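Local coordinates for glutathione peroxidase-like protein (Trypanosoma brucei, PDB 2VUP) that probably reduces hydroperoxides as a thiol-dependent peroxidase of the glutathione peroxidase family, drawing its electrons from tryparedoxin, at residues G48-I53 with P182-T187; L52-A57 with K174-K179. One frame throughout, in Å; residues are numbered along the deposited sequence. Where two conformers were deposited one is given.

From the N terminus the chain enters strand 51-56, which takes part in both contacts, and much later returns to it as helix 173-185, the last helix of the fold. Contact 2 (52-57 with 174-179) closes a loop of 116 residues between the first half of that helix and the strand proper. Contact 1 (48-53 with 182-187) closes one of 128 residues, from the entry of the strand to the last part of the helix. Contact 2 is therefore nested inside contact 1, apart from the overlap at Leu52 and Ile53. Their centres lie about 13 Å apart, and together they lay the C-terminal helix against one face of the central sheet of a thioredoxin-like fold.

Contact 1: residues G48-I53 with P182-T187; sequences GSPLLI and PLLEST
Pro50 meets Leu183 and Leu184 where the last part of the C-terminal helix of this thioredoxin-like fold passes the entry of strand 51-56. The contact across the segments is wholly apolar and small, burying 132 Å² in all. Pro50 supplies one side of it, and neighbouring ring atoms serve the two leucines: CB lies 4.0 Å from CD2 of Leu183, while CG, the next ring atom, comes to 3.7 Å from CD2 of Leu184. The Leu184 methyl meets two ring atoms, for Pro50 CD also lies 4.2 Å from Leu184 CD2. The side chains of Pro50 and Leu184 cross at about a right angle, with the methyl reaching the ring from the helix. A first torsion of -76° sets Leu184 CG beside its own backbone N and anti to the carbonyl carbon, which carries the branch to the proline although the CA-CB bond does not head there. The nearest CA atoms, Pro50 CA and Leu184 CA, are 7.0 Å apart, and side chains fill the interval.

Other parts of the fold add to the packing: Leu183 also touches Leu156 of strand 154-157, Leu184 touches Tyr77 of helix 63-77, and Pro50 packs on Arg159, which hydrogen-bonds Leu184 O.

Polar interactions within 182-187 converge on Leu183 O. It accepts two bonds from the same residue, one from Ser186 N at 3.2 Å and one from the Ser186 hydroxyl. The hydroxyl bond is the shorter: Ser186 OG sits 2.6 Å from Leu183 O, in the carbonyl plane on a lone pair, with a C=O...OG angle of 144°.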
loop_
_atom_site.group_PDB
_atom_site.type_symbol
_atom_site.label_atom_id
_atom_site.label_comp_id
_atom_site.label_asym_id
_atom_site.label_seq_id
_atom_site.Cartn_x
_atom_site.Cartn_y
_atom_site.Cartn_z
ATOM N N GLY A 48 7.668 3.082 13.978
ATOM C CA GLY A 48 7.161 3.063 15.347
ATOM C C GLY A 48 5.690 2.708 15.434
ATOM O O GLY A 48 5.195 2.386 16.515
ATOM N N SER A 49 4.990 2.784 14.304
ATOM C CA SER A 49 3.578 2.393 14.228
ATOM C C SER A 49 3.252 1.644 12.925
ATOM O O SER A 49 3.983 1.781 11.937
ATOM C CB SER A 49 2.644 3.596 14.432
ATOM O OG SER A 49 3.239 4.804 14.016
ATOM N N PRO A 50 2.175 0.826 12.931
ATOM C CA PRO A 50 1.819 0.034 11.750
ATOM C C PRO A 50 1.301 0.838 10.555
ATOM O O PRO A 50 0.751 1.931 10.725
ATOM C CB PRO A 50 0.731 -0.913 12.275
ATOM C CG PRO A 50 0.146 -0.224 13.432
ATOM C CD PRO A 50 1.262 0.558 14.059
ATOM N N LEU A 51 1.492 0.281 9.361
ATOM C CA LEU A 51 1.018 0.875 8.102
ATOM C C LEU A 51 0.343 -0.186 7.233
ATOM O O LEU A 51 0.617 -1.385 7.376
ATOM C CB LEU A 51 2.181 1.443 7.268
ATOM C CG LEU A 51 3.372 2.261 7.755
ATOM C CD1 LEU A 51 4.354 1.424 8.557
ATOM C CD2 LEU A 51 4.074 2.869 6.521
ATOM N N LEU A 52 -0.502 0.272 6.311
ATOM C CA LEU A 52 -1.032 -0.578 5.253
ATOM C C LEU A 52 -0.641 -0.021 3.880
ATOM O O LEU A 52 -0.969 1.112 3.544
ATOM C CB LEU A 52 -2.554 -0.732 5.384
ATOM C CG LEU A 52 -3.301 -1.729 4.486
ATOM C CD1 LEU A 52 -2.930 -3.172 4.794
ATOM C CD2 LEU A 52 -4.799 -1.521 4.646
ATOM N N ILE A 53 0.080 -0.819 3.099
ATOM C CA ILE A 53 0.555 -0.376 1.783
ATOM C C ILE A 53 -0.171 -1.081 0.635
ATOM O O ILE A 53 -0.056 -2.295 0.481
ATOM C CB ILE A 53 2.094 -0.558 1.634
ATOM C CG1 ILE A 53 2.829 0.181 2.767
ATOM C CG2 ILE A 53 2.544 -0.088 0.245
ATOM C CD1 ILE A 53 4.319 -0.122 2.878
ATOM N N PRO A 182 -4.892 -6.155 16.974
ATOM C CA PRO A 182 -3.856 -6.695 17.867
ATOM C C PRO A 182 -2.505 -5.996 17.696
ATOM O O PRO A 182 -1.758 -5.845 18.668
ATOM C CB PRO A 182 -3.749 -8.163 17.436
ATOM C CG PRO A 182 -5.071 -8.480 16.854
ATOM C CD PRO A 182 -5.522 -7.222 16.169
ATOM N N LEU A 183 -2.214 -5.568 16.468
ATOM C CA LEU A 183 -0.964 -4.889 16.140
ATOM C C LEU A 183 -0.863 -3.517 16.811
ATOM O O LEU A 183 0.171 -3.179 17.385
ATOM C CB LEU A 183 -0.824 -4.761 14.618
ATOM C CG LEU A 183 0.547 -4.957 13.974
ATOM C CD1 LEU A 183 1.169 -6.297 14.362
ATOM C CD2 LEU A 183 0.414 -4.847 12.460
ATOM N N LEU A 184 -1.942 -2.740 16.739
ATOM C CA LEU A 184 -2.007 -1.420 17.369
ATOM C C LEU A 184 -1.836 -1.486 18.892
ATOM O O LEU A 184 -1.188 -0.619 19.495
ATOM C CB LEU A 184 -3.323 -0.721 17.014
ATOM C CG LEU A 184 -3.429 -0.130 15.603
ATOM C CD1 LEU A 184 -4.869 0.134 15.246
ATOM C CD2 LEU A 184 -2.609 1.153 15.485
ATOM N N GLU A 185 -2.403 -2.530 19.494
ATOM C CA GLU A 185 -2.342 -2.710 20.942
ATOM C C GLU A 185 -0.953 -3.135 21.433
ATOM O O GLU A 185 -0.655 -3.038 22.628
ATOM C CB GLU A 185 -3.435 -3.683 21.405
ATOM C CG GLU A 185 -4.796 -3.027 21.713
ATOM C CD GLU A 185 -5.310 -2.105 20.605
ATOM O OE1 GLU A 185 -4.917 -0.919 20.575
ATOM O OE2 GLU A 185 -6.128 -2.562 19.777
ATOM N N SER A 186 -0.102 -3.584 20.506
ATOM C CA SER A 186 1.269 -4.001 20.830
ATOM C C SER A 186 2.203 -2.824 21.156
ATOM O O SER A 186 1.797 -1.656 21.096
ATOM C CB SER A 186 1.860 -4.863 19.705
ATOM O OG SER A 186 2.264 -4.070 18.598
ATOM N N THR A 187 3.449 -3.159 21.496
ATOM C CA THR A 187 4.467 -2.208 21.970
ATOM C C THR A 187 3.978 -1.330 23.122
ATOM O O THR A 187 3.882 -1.787 24.263
ATOM C CB THR A 187 5.011 -1.354 20.822
#

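Contact 2: residues L52-A57 with K174-K179; sequences LIYNVA and KDIEKK
Ile176 reaches from helix 173-185 toward the strand and overlaps Leu52 and Tyr54, the two side chains of strand 51-56 that it meets. Its two branches share the work. CD1, at the end of the longer branch, lies 4.1 Å from CD2 of Leu52, and the CG2 methyl is 4.1 Å from the same Leu52 atom, which thus touches both arms of the isoleucine. CD1 also comes to 3.7 Å from OH of Tyr54. CZ of Tyr54, its nearest ring carbon, is 4.7 Å from Ile176 CD1, so the contact is a van der Waals touch at the phenol oxygen, with the two side chains coming from opposite directions.

Torsions account for the fit. In Ile176 chi1 is -65°, placing CG1 anti to the carbonyl carbon and CG2 anti to the backbone N, and chi2 of 159° extends the longer branch toward the strand. Leu52 turns its CG anti to the backbone N (chi1 -172°), sending CD2 to meet it. Only side chains bridge the gap, for Leu52 CA and Ile176 CA are 9.2 Å apart.

Phe167 of strand 163-167 packs against both Leu52 and Ile176, and Leu73 of helix 63-77 touches Leu52, while Tyr54 leans on Thr69 and Ala70 of that helix. All three contact residues are buried. Tyr54 lies about 10 Å, side chain to side chain, from Cys60, the predicted active-site residue. A C-terminal helix packed by apolar side chains on a central strand, here the one leading toward that cysteine, is typical of the thioredoxin fold.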
loop_
_atom_site.group_PDB
_atom_site.type_symbol
_atom_site.label_atom_id
_atom_site.label_comp_id
_atom_site.label_asym_id
_atom_site.label_seq_id
_atom_site.Cartn_x
_atom_site.Cartn_y
_atom_site.Cartn_z
ATOM N N LEU A 52 -0.502 0.272 6.311
ATOM C CA LEU A 52 -1.032 -0.578 5.253
ATOM C C LEU A 52 -0.641 -0.021 3.880
ATOM O O LEU A 52 -0.969 1.112 3.544
ATOM C CB LEU A 52 -2.554 -0.732 5.384
ATOM C CG LEU A 52 -3.301 -1.729 4.486
ATOM C CD1 LEU A 52 -2.930 -3.172 4.794
ATOM C CD2 LEU A 52 -4.799 -1.521 4.646
ATOM N N ILE A 53 0.080 -0.819 3.099
ATOM C CA ILE A 53 0.555 -0.376 1.783
ATOM C C ILE A 53 -0.171 -1.081 0.635
ATOM O O ILE A 53 -0.056 -2.295 0.481
ATOM C CB ILE A 53 2.094 -0.558 1.634
ATOM C CG1 ILE A 53 2.829 0.181 2.767
ATOM C CG2 ILE A 53 2.544 -0.088 0.245
ATOM C CD1 ILE A 53 4.319 -0.122 2.878
ATOM N N TYR A 54 -0.907 -0.298 -0.155
ATOM C CA TYR A 54 -1.593 -0.768 -1.371
ATOM C C TYR A 54 -0.798 -0.471 -2.646
ATOM O O TYR A 54 -0.116 0.564 -2.753
ATOM C CB TYR A 54 -2.950 -0.070 -1.521
ATOM C CG TYR A 54 -4.076 -0.581 -0.639
ATOM C CD1 TYR A 54 -5.025 -1.471 -1.137
ATOM C CD2 TYR A 54 -4.205 -0.154 0.684
ATOM C CE1 TYR A 54 -6.070 -1.948 -0.336
ATOM C CE2 TYR A 54 -5.253 -0.611 1.495
ATOM C CZ TYR A 54 -6.177 -1.507 0.980
ATOM O OH TYR A 54 -7.200 -1.964 1.780
ATOM N N ASN A 55 -0.893 -1.372 -3.618
ATOM C CA ASN A 55 -0.690 -0.981 -5.006
ATOM C C ASN A 55 -2.075 -0.702 -5.573
ATOM O O ASN A 55 -3.012 -1.478 -5.346
ATOM C CB ASN A 55 0.091 -2.024 -5.834
ATOM C CG ASN A 55 -0.586 -3.399 -5.875
ATOM O OD1 ASN A 55 -0.614 -4.122 -4.880
ATOM N ND2 ASN A 55 -1.100 -3.771 -7.044
ATOM N N VAL A 56 -2.197 0.412 -6.292
ATOM C CA VAL A 56 -3.493 0.957 -6.689
ATOM C C VAL A 56 -3.635 1.159 -8.204
ATOM O O VAL A 56 -2.644 1.188 -8.942
ATOM C CB VAL A 56 -3.802 2.310 -5.963
ATOM C CG1 VAL A 56 -3.960 2.104 -4.463
ATOM C CG2 VAL A 56 -2.730 3.362 -6.254
ATOM N N ALA A 57 -4.886 1.293 -8.643
ATOM C CA ALA A 57 -5.229 1.619 -10.023
ATOM C C ALA A 57 -6.547 2.400 -10.024
ATOM O O ALA A 57 -7.377 2.218 -9.132
ATOM C CB ALA A 57 -5.343 0.341 -10.877
ATOM N N LYS A 174 -12.987 -5.170 7.922
ATOM C CA LYS A 174 -13.087 -6.135 9.014
ATOM C C LYS A 174 -12.058 -7.254 8.909
ATOM O O LYS A 174 -11.512 -7.693 9.929
ATOM C CB LYS A 174 -14.516 -6.700 9.115
ATOM C CG LYS A 174 -15.342 -6.638 7.815
ATOM C CD LYS A 174 -15.947 -5.237 7.601
ATOM C CE LYS A 174 -16.286 -4.960 6.141
ATOM N NZ LYS A 174 -17.463 -5.762 5.665
ATOM N N ASP A 175 -11.799 -7.713 7.683
ATOM C CA ASP A 175 -10.741 -8.693 7.424
ATOM C C ASP A 175 -9.376 -8.162 7.892
ATOM O O ASP A 175 -8.617 -8.870 8.551
ATOM C CB ASP A 175 -10.659 -9.040 5.926
ATOM C CG ASP A 175 -11.860 -9.848 5.415
ATOM O OD1 ASP A 175 -12.570 -10.503 6.211
ATOM O OD2 ASP A 175 -12.080 -9.841 4.183
ATOM N N ILE A 176 -9.086 -6.910 7.544
ATOM C CA ILE A 176 -7.803 -6.267 7.854
ATOM C C ILE A 176 -7.691 -5.902 9.342
ATOM O O ILE A 176 -6.627 -6.065 9.943
ATOM C CB ILE A 176 -7.545 -5.041 6.921
ATOM C CG1 ILE A 176 -7.391 -5.513 5.471
ATOM C CG2 ILE A 176 -6.303 -4.244 7.358
ATOM C CD1 ILE A 176 -7.631 -4.444 4.424
ATOM N N GLU A 177 -8.792 -5.442 9.933
ATOM C CA GLU A 177 -8.842 -5.171 11.381
ATOM C C GLU A 177 -8.503 -6.387 12.245
ATOM O O GLU A 177 -7.891 -6.245 13.302
ATOM C CB GLU A 177 -10.195 -4.593 11.786
ATOM C CG GLU A 177 -10.335 -3.120 11.465
ATOM C CD GLU A 177 -11.735 -2.592 11.693
ATOM O OE1 GLU A 177 -12.720 -3.326 11.456
ATOM O OE2 GLU A 177 -11.852 -1.424 12.097
ATOM N N LYS A 178 -8.895 -7.573 11.781
ATOM C CA LYS A 178 -8.546 -8.843 12.426
ATOM C C LYS A 178 -7.063 -8.913 12.806
ATOM O O LYS A 178 -6.701 -9.511 13.821
ATOM C CB LYS A 178 -8.875 -10.009 11.491
ATOM C CG LYS A 178 -9.240 -11.316 12.181
ATOM C CD LYS A 178 -10.742 -11.565 12.096
ATOM C CE LYS A 178 -11.138 -12.099 10.727
ATOM N NZ LYS A 178 -12.578 -11.832 10.406
ATOM N N LYS A 179 -6.216 -8.298 11.985
ATOM C CA LYS A 179 -4.774 -8.299 12.211
ATOM C C LYS A 179 -4.268 -6.951 12.724
ATOM O O LYS A 179 -3.321 -6.897 13.516
ATOM C CB LYS A 179 -4.032 -8.697 10.927
ATOM C CG LYS A 179 -4.560 -9.966 10.256
ATOM C CD LYS A 179 -4.326 -11.202 11.117
ATOM C CE LYS A 179 -5.016 -12.424 10.524
ATOM N NZ LYS A 179 -4.388 -13.688 10.995
#